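Local coordinates for alcohol dehydrogenase, zinc-containing (Thermotoga maritima, PDB 1VJ0), which probably acts as a zinc-dependent, NAD(P)-linked alcohol dehydrogenase of the medium-chain family, interconverting alcohols and aldehydes or ketones, at residues G109-C112 and W117-V120. Numbering follows the deposited sequence.
Sequences GITC and WCKV. With ZN (zinc ion), chain E.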
ATOM      1  N   GLY A 109       6.286 -25.218   6.059  1.00 29.87           N
ATOM      2  CA  GLY A 109       7.525 -24.521   6.375  1.00 28.62           C
ATOM      3  C   GLY A 109       7.500 -23.882   7.738  1.00 29.13           C
ATOM      4  O   GLY A 109       6.482 -23.307   8.155  1.00 28.74           O
ATOM      5  N   ILE A 110       8.604 -24.019   8.462  1.00 27.67           N
ATOM      6  CA  ILE A 110       8.756 -23.392   9.779  1.00 29.12           C
ATOM      7  C   ILE A 110       9.939 -22.442   9.633  1.00 28.72           C
ATOM      8  O   ILE A 110      10.965 -22.819   9.064  1.00 28.65           O
ATOM      9  CB  ILE A 110       9.076 -24.433  10.846  1.00 29.05           C
ATOM     10  CG1 ILE A 110       7.859 -25.366  11.080  1.00 30.23           C
ATOM     11  CG2 ILE A 110       9.552 -23.755  12.169  1.00 31.73           C
ATOM     12  CD1 ILE A 110       8.167 -26.435  12.115  1.00 29.99           C
ATOM     13  N   THR A 111       9.740 -21.214  10.058  1.00 28.91           N
ATOM     14  CA  THR A 111      10.769 -20.186   9.974  1.00 30.15           C
ATOM     15  C   THR A 111      11.278 -19.930  11.382  1.00 30.48           C
ATOM     16  O   THR A 111      10.671 -20.378  12.334  1.00 31.98           O
ATOM     17  CB  THR A 111      10.192 -18.880   9.298  1.00 30.99           C
ATOM     18  OG1 THR A 111       9.123 -18.310  10.067  1.00 32.67           O
ATOM     19  CG2 THR A 111       9.568 -19.228   7.952  1.00 32.57           C
ATOM     20  N   CYS A 112      12.379 -19.226  11.499  1.00 30.19           N
ATOM     21  CA  CYS A 112      13.070 -19.064  12.772  1.00 30.25           C
ATOM     22  C   CYS A 112      12.388 -18.115  13.743  1.00 30.27           C
ATOM     23  O   CYS A 112      12.496 -18.303  14.954  1.00 29.80           O
ATOM     24  CB  CYS A 112      14.533 -18.712  12.558  1.00 29.62           C
ATOM     25  SG  CYS A 112      14.925 -17.004  12.053  1.00 27.45           S
ATOM     26  N   TRP A 117      14.290 -11.154   8.209  1.00 24.43           N
ATOM     27  CA  TRP A 117      13.122 -11.363   7.384  1.00 24.63           C
ATOM     28  C   TRP A 117      11.894 -11.709   8.201  1.00 25.97           C
ATOM     29  O   TRP A 117      10.790 -11.215   7.874  1.00 26.83           O
ATOM     30  CB  TRP A 117      13.379 -12.386   6.288  1.00 23.68           C
ATOM     31  CG  TRP A 117      14.312 -11.906   5.226  1.00 22.57           C
ATOM     32  CD1 TRP A 117      14.003 -11.171   4.117  1.00 22.69           C
ATOM     33  CD2 TRP A 117      15.726 -12.108   5.180  1.00 24.11           C
ATOM     34  NE1 TRP A 117      15.138 -10.930   3.376  1.00 23.73           N
ATOM     35  CE2 TRP A 117      16.203 -11.503   3.989  1.00 22.44           C
ATOM     36  CE3 TRP A 117      16.650 -12.770   6.016  1.00 22.46           C
ATOM     37  CZ2 TRP A 117      17.557 -11.496   3.637  1.00 23.95           C
ATOM     38  CZ3 TRP A 117      18.013 -12.753   5.651  1.00 23.46           C
ATOM     39  CH2 TRP A 117      18.426 -12.161   4.468  1.00 22.28           C
ATOM     40  N   CYS A 118      12.051 -12.574   9.202  1.00 26.00           N
ATOM     41  CA  CYS A 118      10.951 -12.933  10.070  1.00 26.01           C
ATOM     42  C   CYS A 118      10.502 -11.733  10.934  1.00 26.93           C
ATOM     43  O   CYS A 118       9.334 -11.573  11.184  1.00 25.58           O
ATOM     44  CB  CYS A 118      11.334 -14.065  10.982  1.00 27.43           C
ATOM     45  SG  CYS A 118      11.605 -15.686  10.164  1.00 28.22           S
ATOM     46  N   LYS A 119      11.426 -10.895  11.392  1.00 26.32           N
ATOM     47  CA  LYS A 119      11.087  -9.883  12.421  1.00 26.85           C
ATOM     48  C   LYS A 119      11.099  -8.422  11.978  1.00 26.07           C
ATOM     49  O   LYS A 119      10.452  -7.603  12.613  1.00 26.41           O
ATOM     50  CB  LYS A 119      11.973 -10.037  13.660  1.00 26.50           C
ATOM     51  CG  LYS A 119      11.551 -11.219  14.565  1.00 29.45           C
ATOM     52  CD  LYS A 119      10.299 -10.790  15.385  1.00 31.82           C
ATOM     53  CE  LYS A 119       9.833 -11.826  16.391  1.00 31.49           C
ATOM     54  NZ  LYS A 119      10.915 -12.293  17.325  1.00 29.87           N
ATOM     55  N   VAL A 120      11.838  -8.076  10.936  1.00 25.83           N
ATOM     56  CA  VAL A 120      11.996  -6.684  10.588  1.00 25.71           C
ATOM     57  C   VAL A 120      11.231  -6.404   9.326  1.00 27.26           C
ATOM     58  O   VAL A 120      10.366  -5.534   9.324  1.00 25.77           O
ATOM     59  CB  VAL A 120      13.443  -6.259  10.453  1.00 25.91           C
ATOM     60  CG1 VAL A 120      13.534  -4.809  10.050  1.00 25.35           C
ATOM     61  CG2 VAL A 120      14.242  -6.472  11.779  1.00 26.73           C
TER
HETATM   62 ZN    ZN E 400      13.857 -16.264  10.049  1.00 22.68          ZN
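T111 turns its side chain onto the sulfur of C118 as the chain leaves the short strand 109-110, where I110 shares backbone hydrogen bonds with K131. Both CB and OG1 of T111 lie 3.6 Å from C118 SG, a van der Waals approach that lays the threonine against one flank of the thiolate. C112 follows and reaches the same sulfur through the metal. Its SG sits between its own backbone N and carbonyl carbon (chi1 76°) and binds the zinc ion at 2.4 Å. From helix 116-119, C118 SG meets the ion at 2.3 Å, its chi1 of -68° setting the sulfur beside the backbone N. The two sulfurs subtend about 118° at the zinc. The SG atoms of C112 and C118 are 4.0 Å apart, and each also takes part in a hydrogen bond with a neighbouring residue, which probably tempers the thiolate charge. Beyond the metal, K119 forms a salt bridge with D160 of a second subunit, and W117 NE1 hydrogen-bonds to R290 O of a third. C115 and C127 complete the Cys4 site of the structural zinc lobe characteristic of medium-chain zinc alcohol dehydrogenases, distinct from the zinc held by C55, H77, E78 and C178.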